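Local atomic coordinates of glycosyl hydrolase BlGH5_18 (Bifidobacterium longum subsp. infantis, PDB entry 7LQX), a protein that probably hydrolyses glycosidic bonds as a family 5 (subfamily 18) glycoside hydrolase, with a likely role in bacterial N-glycan degradation. Residues R23-S33 against L306-H315. Numbering follows the deposited sequence. Where two conformers were deposited one is given.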
loop_
_atom_site.group_PDB
_atom_site.type_symbol
_atom_site.label_atom_id
_atom_site.label_comp_id
_atom_site.label_asym_id
_atom_site.label_seq_id
_atom_site.Cartn_x
_atom_site.Cartn_y
_atom_site.Cartn_z
ATOM N N ARG A 23 -40.972 3.839 -3.163
ATOM C CA ARG A 23 -40.383 2.508 -3.095
ATOM C C ARG A 23 -39.186 2.514 -2.158
ATOM O O ARG A 23 -38.641 3.570 -1.822
ATOM C CB ARG A 23 -39.979 2.041 -4.499
ATOM C CG ARG A 23 -39.141 3.060 -5.288
ATOM C CD ARG A 23 -38.226 2.375 -6.312
ATOM N NE ARG A 23 -37.912 1.039 -5.842
ATOM C CZ ARG A 23 -36.775 0.393 -6.030
ATOM N NH1 ARG A 23 -35.790 0.945 -6.717
ATOM N NH2 ARG A 23 -36.660 -0.815 -5.522
HETATM N N MSE A 24 -38.793 1.309 -1.734
HETATM C CA MSE A 24 -37.633 1.107 -0.867
HETATM C C MSE A 24 -36.602 0.348 -1.700
HETATM O O MSE A 24 -36.927 -0.661 -2.319
HETATM C CB MSE A 24 -37.972 0.264 0.357
HETATM C CG MSE A 24 -36.765 -0.030 1.239
HETATM SE SE MSE A 24 -37.239 -1.086 2.819
HETATM C CE MSE A 24 -38.335 0.215 3.730
ATOM N N ARG A 25 -35.361 0.809 -1.687
ATOM C CA ARG A 25 -34.341 0.236 -2.548
ATOM C C ARG A 25 -33.734 -1.008 -1.910
ATOM O O ARG A 25 -33.523 -1.064 -0.694
ATOM C CB ARG A 25 -33.244 1.275 -2.794
ATOM C CG ARG A 25 -33.725 2.675 -3.184
ATOM C CD ARG A 25 -34.331 2.733 -4.579
ATOM N NE ARG A 25 -33.476 2.092 -5.572
ATOM C CZ ARG A 25 -32.538 2.707 -6.290
ATOM N NH1 ARG A 25 -32.311 4.011 -6.152
ATOM N NH2 ARG A 25 -31.830 1.997 -7.158
ATOM N N PHE A 26 -33.458 -2.012 -2.742
ATOM C CA PHE A 26 -32.795 -3.241 -2.308
ATOM C C PHE A 26 -31.609 -3.520 -3.219
ATOM O O PHE A 26 -31.754 -3.523 -4.446
ATOM C CB PHE A 26 -33.768 -4.430 -2.262
ATOM C CG PHE A 26 -34.634 -4.422 -1.041
ATOM C CD1 PHE A 26 -35.788 -3.649 -0.984
ATOM C CD2 PHE A 26 -34.264 -5.146 0.078
ATOM C CE1 PHE A 26 -36.565 -3.631 0.161
ATOM C CE2 PHE A 26 -35.032 -5.128 1.219
ATOM C CZ PHE A 26 -36.176 -4.361 1.269
ATOM N N GLY A 27 -30.440 -3.716 -2.624
ATOM C CA GLY A 27 -29.248 -3.946 -3.411
ATOM C C GLY A 27 -28.185 -4.665 -2.611
ATOM O O GLY A 27 -28.432 -5.153 -1.507
ATOM N N VAL A 28 -26.985 -4.738 -3.192
ATOM C CA VAL A 28 -25.871 -5.440 -2.568
ATOM C C VAL A 28 -24.595 -4.620 -2.664
ATOM O O VAL A 28 -24.375 -3.863 -3.615
ATOM C CB VAL A 28 -25.622 -6.852 -3.154
ATOM C CG1 VAL A 28 -26.806 -7.755 -2.893
ATOM C CG2 VAL A 28 -25.317 -6.777 -4.638
ATOM N N ASN A 29 -23.756 -4.784 -1.650
ATOM C CA ASN A 29 -22.358 -4.393 -1.710
ATOM C C ASN A 29 -21.644 -5.432 -2.553
ATOM O O ASN A 29 -21.609 -6.609 -2.190
ATOM C CB ASN A 29 -21.803 -4.354 -0.293
ATOM C CG ASN A 29 -22.350 -3.177 0.493
ATOM O OD1 ASN A 29 -21.903 -2.051 0.307
ATOM N ND2 ASN A 29 -23.336 -3.432 1.355
ATOM N N TYR A 30 -21.113 -5.005 -3.692
ATOM C CA TYR A 30 -20.608 -5.927 -4.707
ATOM C C TYR A 30 -19.161 -6.285 -4.410
ATOM O O TYR A 30 -18.274 -5.430 -4.488
ATOM C CB TYR A 30 -20.772 -5.321 -6.101
ATOM C CG TYR A 30 -20.152 -6.149 -7.196
ATOM C CD1 TYR A 30 -20.337 -7.512 -7.237
ATOM C CD2 TYR A 30 -19.387 -5.560 -8.194
ATOM C CE1 TYR A 30 -19.754 -8.290 -8.238
ATOM C CE2 TYR A 30 -18.822 -6.316 -9.201
ATOM C CZ TYR A 30 -19.004 -7.677 -9.222
ATOM O OH TYR A 30 -18.405 -8.407 -10.230
ATOM N N THR A 31 -18.944 -7.547 -4.054
ATOM C CA THR A 31 -17.620 -8.117 -3.904
ATOM C C THR A 31 -17.350 -8.998 -5.119
ATOM O O THR A 31 -17.947 -10.078 -5.229
ATOM C CB THR A 31 -17.552 -8.931 -2.610
ATOM O OG1 THR A 31 -18.730 -9.737 -2.468
ATOM C CG2 THR A 31 -17.451 -8.020 -1.401
ATOM N N PRO A 32 -16.508 -8.579 -6.062
ATOM C CA PRO A 32 -16.330 -9.367 -7.289
ATOM C C PRO A 32 -15.954 -10.810 -6.995
ATOM O O PRO A 32 -15.097 -11.094 -6.157
ATOM C CB PRO A 32 -15.213 -8.620 -8.032
ATOM C CG PRO A 32 -15.346 -7.197 -7.562
ATOM C CD PRO A 32 -15.783 -7.292 -6.114
ATOM N N SER A 33 -16.625 -11.732 -7.685
ATOM C CA SER A 33 -16.373 -13.146 -7.457
ATOM C C SER A 33 -14.975 -13.543 -7.907
ATOM O O SER A 33 -14.375 -14.444 -7.315
ATOM C CB SER A 33 -17.410 -13.989 -8.193
ATOM O OG SER A 33 -17.269 -13.859 -9.596
ATOM N N LEU A 306 -36.580 4.870 6.327
ATOM C CA LEU A 306 -35.698 3.895 5.693
ATOM C C LEU A 306 -35.853 3.960 4.175
ATOM O O LEU A 306 -36.920 3.670 3.631
ATOM C CB LEU A 306 -35.993 2.489 6.203
ATOM C CG LEU A 306 -35.003 1.436 5.682
ATOM C CD1 LEU A 306 -33.575 1.712 6.135
ATOM C CD2 LEU A 306 -35.425 0.034 6.099
ATOM N N TRP A 307 -34.760 4.289 3.492
ATOM C CA TRP A 307 -34.748 4.496 2.051
ATOM C C TRP A 307 -34.336 3.248 1.296
ATOM O O TRP A 307 -34.773 3.044 0.158
ATOM C CB TRP A 307 -33.755 5.626 1.755
ATOM C CG TRP A 307 -33.417 5.882 0.326
ATOM C CD1 TRP A 307 -34.019 6.774 -0.508
ATOM C CD2 TRP A 307 -32.347 5.296 -0.422
ATOM N NE1 TRP A 307 -33.414 6.757 -1.740
ATOM C CE2 TRP A 307 -32.383 5.859 -1.713
ATOM C CE3 TRP A 307 -31.372 4.343 -0.132
ATOM C CZ2 TRP A 307 -31.483 5.500 -2.707
ATOM C CZ3 TRP A 307 -30.482 3.992 -1.123
ATOM C CH2 TRP A 307 -30.540 4.566 -2.390
ATOM N N GLY A 308 -33.492 2.425 1.886
ATOM C CA GLY A 308 -32.989 1.257 1.187
ATOM C C GLY A 308 -32.147 0.397 2.096
ATOM O O GLY A 308 -31.677 0.843 3.145
ATOM N N VAL A 309 -31.965 -0.856 1.668
ATOM C CA VAL A 309 -31.172 -1.853 2.375
ATOM C C VAL A 309 -30.201 -2.447 1.371
ATOM O O VAL A 309 -30.615 -2.903 0.301
ATOM C CB VAL A 309 -32.054 -2.971 2.967
ATOM C CG1 VAL A 309 -31.176 -4.016 3.657
ATOM C CG2 VAL A 309 -33.098 -2.391 3.909
ATOM N N THR A 310 -28.920 -2.453 1.719
ATOM C CA THR A 310 -27.861 -2.961 0.848
ATOM C C THR A 310 -27.077 -4.006 1.621
ATOM O O THR A 310 -26.358 -3.681 2.567
ATOM C CB THR A 310 -26.990 -1.805 0.362
ATOM O OG1 THR A 310 -27.851 -0.792 -0.188
ATOM C CG2 THR A 310 -25.994 -2.258 -0.680
ATOM N N TRP A 311 -27.252 -5.265 1.234
ATOM C CA TRP A 311 -26.681 -6.362 2.004
ATOM C C TRP A 311 -25.164 -6.405 1.815
ATOM O O TRP A 311 -24.656 -6.164 0.719
ATOM C CB TRP A 311 -27.336 -7.717 1.617
ATOM C CG TRP A 311 -27.177 -8.658 2.767
ATOM C CD1 TRP A 311 -26.216 -9.619 2.933
ATOM C CD2 TRP A 311 -27.958 -8.664 3.963
ATOM N NE1 TRP A 311 -26.368 -10.227 4.157
ATOM C CE2 TRP A 311 -27.428 -9.655 4.808
ATOM C CE3 TRP A 311 -29.068 -7.930 4.397
ATOM C CZ2 TRP A 311 -27.960 -9.923 6.063
ATOM C CZ3 TRP A 311 -29.590 -8.201 5.644
ATOM C CH2 TRP A 311 -29.033 -9.184 6.463
ATOM N N TRP A 312 -24.435 -6.669 2.903
ATOM C CA TRP A 312 -23.010 -6.992 2.833
ATOM C C TRP A 312 -22.906 -8.514 2.958
ATOM O O TRP A 312 -23.095 -9.042 4.053
ATOM C CB TRP A 312 -22.190 -6.316 3.948
ATOM C CG TRP A 312 -20.761 -6.593 3.653
ATOM C CD1 TRP A 312 -20.089 -7.749 3.910
ATOM C CD2 TRP A 312 -19.850 -5.744 2.949
ATOM N NE1 TRP A 312 -18.815 -7.676 3.408
ATOM C CE2 TRP A 312 -18.639 -6.451 2.821
ATOM C CE3 TRP A 312 -19.936 -4.449 2.424
ATOM C CZ2 TRP A 312 -17.522 -5.908 2.182
ATOM C CZ3 TRP A 312 -18.833 -3.911 1.793
ATOM C CH2 TRP A 312 -17.641 -4.641 1.674
ATOM N N CYS A 313 -22.591 -9.237 1.867
ATOM C CA CYS A 313 -22.160 -8.725 0.577
ATOM C C CYS A 313 -22.689 -9.656 -0.518
ATOM O O CYS A 313 -23.352 -10.660 -0.234
ATOM C CB CYS A 313 -20.639 -8.655 0.494
ATOM S SG CYS A 313 -19.782 -10.146 1.017
ATOM N N SER A 314 -22.403 -9.342 -1.778
ATOM C CA SER A 314 -22.960 -10.148 -2.857
ATOM C C SER A 314 -22.361 -11.548 -2.866
ATOM O O SER A 314 -23.093 -12.538 -2.943
ATOM C CB SER A 314 -22.761 -9.457 -4.205
ATOM O OG SER A 314 -21.396 -9.379 -4.559
ATOM N N HIS A 315 -21.031 -11.651 -2.793
ATOM C CA HIS A 315 -20.322 -12.904 -3.024
ATOM C C HIS A 315 -19.338 -13.205 -1.903
ATOM O O HIS A 315 -18.604 -12.323 -1.452
ATOM C CB HIS A 315 -19.567 -12.833 -4.370
ATOM C CG HIS A 315 -20.466 -12.826 -5.566
ATOM N ND1 HIS A 315 -21.187 -11.717 -5.962
ATOM C CD2 HIS A 315 -20.778 -13.811 -6.442
ATOM C CE1 HIS A 315 -21.889 -12.017 -7.040
ATOM N NE2 HIS A 315 -21.667 -13.282 -7.347
HETATM O O HOH W 1 -36.527 4.856 -1.075
HETATM O O HOH W 2 -38.427 3.519 0.992
#
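Gly27 and Thr310 pair where strands 25-29 and 306-312 run parallel, the first and last strands of the (beta/alpha)8 barrel, so their backbone bonds close the cylinder. On the barrel-interior face, the Thr310 methyl settles against the backbone of strand 25-29, Thr310 CG2 lying 3.4 Å from Val28 C; the hydroxyl of Thr310 meanwhile bonds to Trp273 and His62. Glycine is needed at Gly308, where a CB would collide with Arg25 CB and with the indole of Trp307. Arg25 has room there to lay its aliphatic stem over the Trp307 six-membered ring, CG 3.7 Å from the centroid and 12° off the normal, while its guanidinium reaches Asp61 and Asp100.

Toward the C-terminal ends, Asn29 wedges between backbone and indole, Asn29 CB coming within 3.3 Å of Trp312 CE3. CG anti to the carbonyl carbon (chi1 -72°) places the side-chain amide so that Asn29 ND2 donates to Trp311 O at 3.1 Å from above the carbonyl plane. That oxygen also takes the straighter bond from Asn29 N, so one residue grips it twice. Replacing Asn29 by alanine would remove the amide and is likely to leave Arg64 and the Gln275 carbonyl without this partner, take the second donor from Trp311 O, and open a gap beside the indole.

A cis peptide precedes Cys313; beyond it Thr31 N donates to Ser314 OG, and Thr31 OG1 donates to His315 O at 2.8 Å, in the carbonyl plane on a lone pair. Small hydroxyl residues suit this close approach.

The outer face is greasy: Phe26 lies alongside Val309 (CE2 to CB, 4.1 Å), and helix 342-354 packs over both and over Trp311, while helix 45-57 covers Val28 and Tyr30. Strands 62-65 and 272-277 flank the pair.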